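Local coordinates for uncharacterized protein (Bacteroides ovatus, PDB 4E6F) that is of unknown function but belongs to the DUF4468 family, whose domain has a TBP-like fold of a curved antiparallel sheet and helices, at residues Gly23-Ser28 with Glu113-Thr118; Val76-Ile81 with Leu94-Ile99. All coordinates share one frame; numbering follows the deposited sequence.

Contact 1: residues Gly23-Ser28 with Glu113-Thr118; sequences GKVVFS and EKIRFT. With EDO (1,2-ethanediol), chain E.
With CG1 anti to the carbonyl carbon (chi1 -59°) and the chain running on extended (chi2 166°), I115 sends CD1 to the ring of F27, which it meets at the edge and in plane, 3.6 Å from CE1; the two side chains cross at about a right angle. The contact lies in the antiparallel sheet of the TBP-like fold, where strand 24-32 splays from strand 107-119, the short axes standing at 114°. Helix 149-169 packs on F27 through T155, A159 and F163. V25 CG1 adds a looser touch on I115 CD1 at 4.4 Å. V26 and E113 lie side by side and point the same way, V26 CG2 coming 4.1 Å from E113 CB, while the E113 carboxylate is bonded to T100 through OE2. Where the strands part, two waters bridge the backbones. Both donate to V25 O, so this one carbonyl is gripped twice. One accepts from I115 N at 2.9 Å and the other from K114 N, satisfying two successive amides of the departing strand. On K114 the carbonyl is used as well: 1,2-ethanediol, probably from the crystallisation liquor, donates from O1 to K114 O over 3.1 Å.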
ATOM      1  N   GLY A  23      -2.681 -16.883  -1.227  1.00 24.31           N
ATOM      2  CA  GLY A  23      -1.456 -16.881  -2.030  1.00 24.25           C
ATOM      3  C   GLY A  23      -1.051 -15.570  -2.686  1.00 23.78           C
ATOM      4  O   GLY A  23      -0.124 -15.553  -3.499  1.00 25.31           O
ATOM      5  N   LYS A  24      -1.728 -14.460  -2.331  1.00 18.26           N
ATOM      6  CA  LYS A  24      -1.446 -13.140  -2.915  0.70 16.96           C
ATOM      7  C   LYS A  24      -1.028 -12.135  -1.852  1.00 17.09           C
ATOM      8  O   LYS A  24      -1.506 -12.201  -0.727  1.00 17.20           O
ATOM      9  CB  LYS A  24      -2.694 -12.600  -3.649  0.70 18.62           C
ATOM     10  CG  LYS A  24      -3.264 -13.532  -4.729  0.70 20.43           C
ATOM     11  CD  LYS A  24      -2.375 -13.610  -5.958  0.70 27.72           C
ATOM     12  CE  LYS A  24      -3.053 -14.344  -7.095  0.70 33.02           C
ATOM     13  NZ  LYS A  24      -2.083 -14.675  -8.169  0.70 41.19           N
ATOM     14  N   VAL A  25      -0.171 -11.186  -2.223  1.00 14.48           N
ATOM     15  CA  VAL A  25       0.251 -10.151  -1.282  1.00 12.93           C
ATOM     16  C   VAL A  25      -0.886  -9.161  -1.091  1.00 14.10           C
ATOM     17  O   VAL A  25      -1.379  -8.566  -2.065  1.00 14.53           O
ATOM     18  CB  VAL A  25       1.547  -9.451  -1.741  1.00 15.70           C
ATOM     19  CG1 VAL A  25       1.842  -8.214  -0.877  1.00 15.32           C
ATOM     20  CG2 VAL A  25       2.713 -10.431  -1.694  1.00 16.40           C
ATOM     21  N   VAL A  26      -1.299  -8.968   0.170  1.00 11.91           N
ATOM     22  CA  VAL A  26      -2.337  -8.003   0.496  1.00 11.95           C
ATOM     23  C   VAL A  26      -1.925  -7.279   1.768  1.00 14.70           C
ATOM     24  O   VAL A  26      -1.898  -7.909   2.828  1.00 15.69           O
ATOM     25  CB  VAL A  26      -3.724  -8.668   0.686  1.00 14.09           C
ATOM     26  CG1 VAL A  26      -4.797  -7.621   1.022  1.00 13.66           C
ATOM     27  CG2 VAL A  26      -4.137  -9.479  -0.546  1.00 13.82           C
ATOM     28  N   PHE A  27      -1.608  -5.987   1.688  1.00 12.32           N
ATOM     29  CA  PHE A  27      -1.370  -5.216   2.918  1.00 11.92           C
ATOM     30  C   PHE A  27      -2.724  -4.763   3.416  1.00 15.01           C
ATOM     31  O   PHE A  27      -3.580  -4.429   2.600  1.00 14.10           O
ATOM     32  CB  PHE A  27      -0.461  -4.004   2.647  1.00 14.06           C
ATOM     33  CG  PHE A  27       0.942  -4.352   2.223  1.00 14.67           C
ATOM     34  CD1 PHE A  27       1.259  -4.517   0.879  1.00 16.42           C
ATOM     35  CD2 PHE A  27       1.952  -4.516   3.169  1.00 16.06           C
ATOM     36  CE1 PHE A  27       2.569  -4.831   0.479  1.00 17.08           C
ATOM     37  CE2 PHE A  27       3.268  -4.833   2.767  1.00 17.58           C
ATOM     38  CZ  PHE A  27       3.563  -4.990   1.428  1.00 15.44           C
ATOM     39  N   SER A  28      -2.950  -4.772   4.716  1.00 14.53           N
ATOM     40  CA  SER A  28      -4.262  -4.349   5.197  1.00 15.08           C
ATOM     41  C   SER A  28      -4.183  -3.660   6.546  1.00 19.44           C
ATOM     42  O   SER A  28      -3.255  -3.888   7.340  1.00 19.20           O
ATOM     43  CB  SER A  28      -5.220  -5.528   5.285  1.00 18.80           C
ATOM     44  OG  SER A  28      -4.775  -6.469   6.243  1.00 22.24           O
ATOM     45  N   GLU A 113      -3.575  -4.224  -2.703  1.00 10.68           N
ATOM     46  CA  GLU A 113      -3.365  -5.509  -3.362  1.00 11.64           C
ATOM     47  C   GLU A 113      -3.059  -5.390  -4.843  1.00 13.15           C
ATOM     48  O   GLU A 113      -2.971  -4.283  -5.373  1.00 13.23           O
ATOM     49  CB  GLU A 113      -4.621  -6.372  -3.159  1.00 13.61           C
ATOM     50  CG  GLU A 113      -5.916  -5.723  -3.652  1.00 15.16           C
ATOM     51  CD  GLU A 113      -7.151  -6.588  -3.505  1.00 23.38           C
ATOM     52  OE1 GLU A 113      -7.012  -7.827  -3.405  1.00 25.79           O
ATOM     53  OE2 GLU A 113      -8.266  -6.023  -3.458  1.00 18.72           O
ATOM     54  N   LYS A 114      -2.855  -6.555  -5.506  1.00 11.37           N
ATOM     55  CA  LYS A 114      -2.550  -6.636  -6.932  1.00 11.94           C
ATOM     56  C   LYS A 114      -1.337  -5.739  -7.261  1.00 14.29           C
ATOM     57  O   LYS A 114      -1.352  -4.968  -8.226  1.00 15.61           O
ATOM     58  CB  LYS A 114      -3.789  -6.266  -7.777  1.00 13.39           C
ATOM     59  CG  LYS A 114      -4.957  -7.205  -7.512  1.00 14.57           C
ATOM     60  CD  LYS A 114      -6.132  -6.795  -8.381  1.00 17.82           C
ATOM     61  CE  LYS A 114      -7.355  -7.599  -8.074  1.00 19.00           C
ATOM     62  NZ  LYS A 114      -8.476  -7.158  -8.955  1.00 23.15           N
ATOM     63  N   ILE A 115      -0.301  -5.852  -6.432  1.00 12.36           N
ATOM     64  CA  ILE A 115       0.897  -5.029  -6.560  1.00 12.02           C
ATOM     65  C   ILE A 115       1.853  -5.629  -7.572  1.00 15.13           C
ATOM     66  O   ILE A 115       2.244  -6.797  -7.445  1.00 15.14           O
ATOM     67  CB  ILE A 115       1.581  -4.891  -5.189  1.00 14.75           C
ATOM     68  CG1 ILE A 115       0.605  -4.245  -4.166  1.00 14.76           C
ATOM     69  CG2 ILE A 115       2.927  -4.095  -5.316  1.00 16.50           C
ATOM     70  CD1 ILE A 115       1.026  -4.348  -2.727  1.00 16.66           C
ATOM     71  N   ARG A 116       2.237  -4.816  -8.562  1.00 13.81           N
ATOM     72  CA  ARG A 116       3.192  -5.246  -9.571  1.00 14.23           C
ATOM     73  C   ARG A 116       4.106  -4.092  -9.900  1.00 16.47           C
ATOM     74  O   ARG A 116       3.694  -2.927  -9.915  1.00 16.26           O
ATOM     75  CB  ARG A 116       2.490  -5.798 -10.823  1.00 15.66           C
ATOM     76  CG  ARG A 116       1.596  -4.807 -11.515  1.00 20.30           C
ATOM     77  CD  ARG A 116       0.882  -5.427 -12.716  1.00 30.40           C
ATOM     78  NE  ARG A 116      -0.099  -4.488 -13.257  1.00 35.42           N
ATOM     79  CZ  ARG A 116       0.186  -3.524 -14.125  1.00 47.60           C
ATOM     80  NH1 ARG A 116       1.423  -3.385 -14.591  1.00 40.51           N
ATOM     81  NH2 ARG A 116      -0.760  -2.691 -14.531  1.00 37.92           N
ATOM     82  N   PHE A 117       5.348  -4.430 -10.183  1.00 14.51           N
ATOM     83  CA  PHE A 117       6.393  -3.464 -10.464  1.00 13.58           C
ATOM     84  C   PHE A 117       6.817  -3.509 -11.904  1.00 16.77           C
ATOM     85  O   PHE A 117       6.849  -4.592 -12.507  1.00 16.86           O
ATOM     86  CB  PHE A 117       7.619  -3.772  -9.595  1.00 14.18           C
ATOM     87  CG  PHE A 117       7.341  -3.868  -8.111  1.00 13.94           C
ATOM     88  CD1 PHE A 117       7.146  -2.718  -7.345  1.00 15.38           C
ATOM     89  CD2 PHE A 117       7.268  -5.108  -7.480  1.00 14.53           C
ATOM     90  CE1 PHE A 117       6.866  -2.807  -5.969  1.00 15.27           C
ATOM     91  CE2 PHE A 117       7.004  -5.200  -6.102  1.00 16.27           C
ATOM     92  CZ  PHE A 117       6.830  -4.047  -5.352  1.00 14.33           C
ATOM     93  N   THR A 118       7.135  -2.331 -12.452  1.00 15.20           N
ATOM     94  CA  THR A 118       7.685  -2.186 -13.803  1.00 15.52           C
ATOM     95  C   THR A 118       8.972  -1.407 -13.613  1.00 18.63           C
ATOM     96  O   THR A 118       8.955  -0.213 -13.284  1.00 18.44           O
ATOM     97  CB  THR A 118       6.698  -1.542 -14.767  1.00 18.64           C
ATOM     98  OG1 THR A 118       5.478  -2.273 -14.712  1.00 19.14           O
ATOM     99  CG2 THR A 118       7.231  -1.533 -16.206  1.00 18.82           C
TER
HETATM  100  C1  EDO E 403      -3.015  -3.178 -10.930  1.00 32.18           C
HETATM  101  O1  EDO E 403      -3.551  -3.272  -9.618  1.00 31.55           O
HETATM  102  C2  EDO E 403      -3.563  -1.912 -11.639  1.00 28.64           C
HETATM  103  O2  EDO E 403      -3.193  -0.723 -10.932  1.00 26.00           O
HETATM  104  O   HOH W   1      -0.026  -8.016  -4.500  1.00 14.32           O
HETATM  105  O   HOH W   2      -3.013  -9.152  -4.250  1.00 14.59           O

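Contact 2: residues Val76-Ile81 with Leu94-Ile99; sequences VGEEWI and LVNYQI. With EDO (1,2-ethanediol), chain E.
Residues 76-81 and 94-99 run antiparallel, their short axes 4.7 Å apart and at 153°. G77 with Y97 and E79 with V95 are hydrogen-bonded pairs; V76 with Q98, E78 with N96 and W80 with L94 are non-hydrogen-bonded pairs between and beside them. V95 N to E79 O is the shortest of the four backbone bonds, at 2.8 Å. On the face carrying Y97, chi1 of 53° sets CG between the backbone N and the carbonyl carbon, folding the ring over the neighbouring strand. G77 CA lies over the ring face, 3.9 Å from the centroid, in a CH-pi contact; a side chain at G77 would collide with the ring. These strands form the beta hairpin 72-85/90-104 of the TBP-like fold, with helices 38-54 and 149-169 packed on this face. Y97 OH donates to the anti lone pair of E79 OE2 at 2.6 Å, the carboxylate turned 74° from the ring; R52 forms a salt bridge to the same oxygen, and N56 bonds to the hydroxyl. A phenylalanine at Y97 would probably leave E79 OE2 with R52 but without its hydroxyl donor, and N56 without its partner there. Also on this face, I81 CD1 meets V95 CG1 at 3.7 Å. On the reverse face, L94 CD1 stands over the six-membered ring of W80, 3.8 Å from its centroid and almost on the normal, while L94 CD2 reaches E78 CD at 3.7 Å.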
ATOM      1  N   VAL A  76      -7.609   2.070  -8.662  1.00 11.88           N
ATOM      2  CA  VAL A  76      -6.318   1.608  -9.152  1.00 11.80           C
ATOM      3  C   VAL A  76      -5.360   2.783  -9.133  1.00 15.18           C
ATOM      4  O   VAL A  76      -5.779   3.925  -9.291  1.00 13.99           O
ATOM      5  CB  VAL A  76      -6.379   0.927 -10.533  1.00 14.53           C
ATOM      6  CG1 VAL A  76      -7.268  -0.329 -10.442  1.00 13.81           C
ATOM      7  CG2 VAL A  76      -6.877   1.892 -11.628  1.00 15.45           C
ATOM      8  N   GLY A  77      -4.094   2.492  -8.908  1.00 14.39           N
ATOM      9  CA  GLY A  77      -3.088   3.536  -8.852  1.00 14.68           C
ATOM     10  C   GLY A  77      -1.798   3.134  -9.524  1.00 16.67           C
ATOM     11  O   GLY A  77      -1.477   1.943  -9.658  1.00 15.36           O
ATOM     12  N   GLU A  78      -1.040   4.156  -9.903  1.00 14.52           N
ATOM     13  CA  GLU A  78       0.260   3.974 -10.529  1.00 14.44           C
ATOM     14  C   GLU A  78       1.157   5.085 -10.026  1.00 17.98           C
ATOM     15  O   GLU A  78       0.784   6.264 -10.083  1.00 18.19           O
ATOM     16  CB  GLU A  78       0.132   4.006 -12.053  1.00 16.55           C
ATOM     17  CG  GLU A  78       1.472   3.807 -12.749  1.00 19.39           C
ATOM     18  CD  GLU A  78       1.325   3.868 -14.254  1.00 28.78           C
ATOM     19  OE1 GLU A  78       0.776   2.908 -14.838  1.00 21.78           O
ATOM     20  OE2 GLU A  78       1.757   4.882 -14.848  1.00 27.29           O
ATOM     21  N   GLU A  79       2.319   4.712  -9.492  1.00 16.51           N
ATOM     22  CA  GLU A  79       3.262   5.701  -8.952  1.00 16.44           C
ATOM     23  C   GLU A  79       4.680   5.270  -9.151  1.00 18.99           C
ATOM     24  O   GLU A  79       4.936   4.088  -9.396  1.00 16.62           O
ATOM     25  CB  GLU A  79       3.075   5.843  -7.426  1.00 16.87           C
ATOM     26  CG  GLU A  79       1.786   6.475  -6.951  1.00 20.75           C
ATOM     27  CD  GLU A  79       1.712   6.544  -5.441  1.00 23.85           C
ATOM     28  OE1 GLU A  79       2.634   7.116  -4.813  1.00 22.25           O
ATOM     29  OE2 GLU A  79       0.716   6.039  -4.882  1.00 20.59           O
ATOM     30  N   TRP A  80       5.613   6.211  -8.930  1.00 17.52           N
ATOM     31  CA  TRP A  80       7.020   5.870  -8.824  1.00 18.09           C
ATOM     32  C   TRP A  80       7.346   5.630  -7.366  1.00 20.95           C
ATOM     33  O   TRP A  80       6.912   6.413  -6.499  1.00 19.66           O
ATOM     34  CB  TRP A  80       7.924   7.015  -9.337  1.00 18.23           C
ATOM     35  CG  TRP A  80       7.813   7.252 -10.808  1.00 20.37           C
ATOM     36  CD1 TRP A  80       7.265   8.342 -11.422  1.00 24.20           C
ATOM     37  CD2 TRP A  80       8.295   6.398 -11.857  1.00 20.84           C
ATOM     38  NE1 TRP A  80       7.379   8.222 -12.791  1.00 24.30           N
ATOM     39  CE2 TRP A  80       7.974   7.022 -13.086  1.00 25.29           C
ATOM     40  CE3 TRP A  80       8.953   5.152 -11.881  1.00 21.96           C
ATOM     41  CZ2 TRP A  80       8.306   6.456 -14.327  1.00 25.16           C
ATOM     42  CZ3 TRP A  80       9.252   4.579 -13.111  1.00 24.14           C
ATOM     43  CH2 TRP A  80       8.938   5.233 -14.316  1.00 25.34           C
ATOM     44  N   ILE A  81       8.145   4.584  -7.097  1.00 16.47           N
ATOM     45  CA  ILE A  81       8.728   4.320  -5.783  1.00 15.74           C
ATOM     46  C   ILE A  81      10.231   4.551  -5.949  1.00 19.27           C
ATOM     47  O   ILE A  81      10.851   3.861  -6.758  1.00 18.29           O
ATOM     48  CB  ILE A  81       8.402   2.921  -5.219  1.00 18.53           C
ATOM     49  CG1 ILE A  81       6.909   2.834  -4.787  1.00 18.22           C
ATOM     50  CG2 ILE A  81       9.321   2.608  -4.019  1.00 19.77           C
ATOM     51  CD1 ILE A  81       6.518   1.423  -4.381  1.00 20.07           C
ATOM     52  N   LEU A  94       8.376   1.662 -11.173  1.00 15.78           N
ATOM     53  CA  LEU A  94       6.961   1.997 -11.272  1.00 15.23           C
ATOM     54  C   LEU A  94       6.246   0.951 -10.440  1.00 17.61           C
ATOM     55  O   LEU A  94       6.719  -0.189 -10.341  1.00 14.95           O
ATOM     56  CB  LEU A  94       6.488   1.942 -12.741  1.00 15.93           C
ATOM     57  CG  LEU A  94       5.145   2.587 -13.055  1.00 20.14           C
ATOM     58  CD1 LEU A  94       5.243   4.129 -12.975  1.00 21.12           C
ATOM     59  CD2 LEU A  94       4.635   2.127 -14.440  1.00 20.69           C
ATOM     60  N   VAL A  95       5.124   1.315  -9.832  1.00 15.46           N
ATOM     61  CA  VAL A  95       4.303   0.357  -9.116  1.00 14.34           C
ATOM     62  C   VAL A  95       2.873   0.572  -9.567  1.00 15.42           C
ATOM     63  O   VAL A  95       2.466   1.715  -9.748  1.00 15.52           O
ATOM     64  CB  VAL A  95       4.446   0.421  -7.563  1.00 16.59           C
ATOM     65  CG1 VAL A  95       3.958   1.759  -6.995  1.00 15.89           C
ATOM     66  CG2 VAL A  95       3.715  -0.743  -6.881  1.00 16.34           C
ATOM     67  N   ASN A  96       2.133  -0.519  -9.783  1.00 13.61           N
ATOM     68  CA  ASN A  96       0.697  -0.489 -10.065  1.00 13.38           C
ATOM     69  C   ASN A  96       0.042  -1.270  -8.974  1.00 14.33           C
ATOM     70  O   ASN A  96       0.586  -2.287  -8.527  1.00 13.60           O
ATOM     71  CB  ASN A  96       0.346  -1.048 -11.430  1.00 14.04           C
ATOM     72  CG  ASN A  96       0.688  -0.101 -12.551  1.00 22.27           C
ATOM     73  OD1 ASN A  96      -0.129   0.751 -12.988  1.00 21.39           O
ATOM     74  ND2 ASN A  96       1.917  -0.203 -13.016  1.00 15.02           N
ATOM     75  N   TYR A  97      -1.121  -0.799  -8.515  1.00 12.54           N
ATOM     76  CA  TYR A  97      -1.762  -1.475  -7.389  1.00 11.85           C
ATOM     77  C   TYR A  97      -3.267  -1.230  -7.398  1.00 13.80           C
ATOM     78  O   TYR A  97      -3.739  -0.359  -8.128  1.00 12.59           O
ATOM     79  CB  TYR A  97      -1.162  -0.948  -6.047  1.00 12.90           C
ATOM     80  CG  TYR A  97      -1.196   0.566  -5.912  1.00 13.29           C
ATOM     81  CD1 TYR A  97      -2.350   1.224  -5.474  1.00 14.06           C
ATOM     82  CD2 TYR A  97      -0.112   1.347  -6.315  1.00 14.46           C
ATOM     83  CE1 TYR A  97      -2.402   2.616  -5.393  1.00 14.08           C
ATOM     84  CE2 TYR A  97      -0.144   2.746  -6.211  1.00 14.63           C
ATOM     85  CZ  TYR A  97      -1.294   3.371  -5.750  1.00 16.08           C
ATOM     86  OH  TYR A  97      -1.354   4.744  -5.664  1.00 15.98           O
ATOM     87  N   GLN A  98      -3.998  -1.935  -6.522  1.00 11.67           N
ATOM     88  CA  GLN A  98      -5.407  -1.672  -6.304  1.00 11.15           C
ATOM     89  C   GLN A  98      -5.602  -1.363  -4.832  1.00 12.77           C
ATOM     90  O   GLN A  98      -4.973  -1.997  -3.975  1.00 12.28           O
ATOM     91  CB  GLN A  98      -6.244  -2.890  -6.717  1.00 11.08           C
ATOM     92  CG  GLN A  98      -7.746  -2.694  -6.464  1.00 11.94           C
ATOM     93  CD  GLN A  98      -8.593  -3.787  -7.082  1.00 11.96           C
ATOM     94  OE1 GLN A  98      -8.358  -4.209  -8.226  1.00 14.11           O
ATOM     95  NE2 GLN A  98      -9.609  -4.233  -6.328  1.00 12.70           N
ATOM     96  N   ILE A  99      -6.424  -0.338  -4.544  1.00 11.08           N
ATOM     97  CA  ILE A  99      -6.825  -0.007  -3.166  1.00 10.14           C
ATOM     98  C   ILE A  99      -8.254  -0.498  -3.036  1.00 13.30           C
ATOM     99  O   ILE A  99      -9.094  -0.089  -3.839  1.00 12.95           O
ATOM    100  CB  ILE A  99      -6.766   1.505  -2.841  1.00 12.54           C
ATOM    101  CG1 ILE A  99      -5.439   2.126  -3.276  1.00 13.47           C
ATOM    102  CG2 ILE A  99      -7.037   1.731  -1.323  1.00 13.17           C
ATOM    103  CD1 ILE A  99      -5.430   3.704  -3.138  1.00 15.66           C
TER
HETATM  104  C1  EDO E 403      -3.015  -3.178 -10.930  1.00 32.18           C
HETATM  105  O1  EDO E 403      -3.551  -3.272  -9.618  1.00 31.55           O
HETATM  106  C2  EDO E 403      -3.563  -1.912 -11.639  1.00 28.64           C
HETATM  107  O2  EDO E 403      -3.193  -0.723 -10.932  1.00 26.00           O

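In the fold
Contact 2 is nested along the chain within the loop closed by contact 1, and their centres lie 10 Å apart. Strands 90-104 and 107-119, successive in the chain and adjacent in the sheet, join them: Q98 N is 2.8 Å from E113 O and N96 N is 2.9 Å from R116 O, both probable hydrogen bonds. Side-chain packing continues the connection, with I115 resting on V95, and K114 NZ bonds to Q98 OE1. The 1,2-ethanediol bound at K114 also donates from O2 to Y97 O, so it touches both contacts; being a likely crystallisation additive, it marks no known functional site. The helix that packs on F27, 149-169, also brings F158 to the ring of Y97.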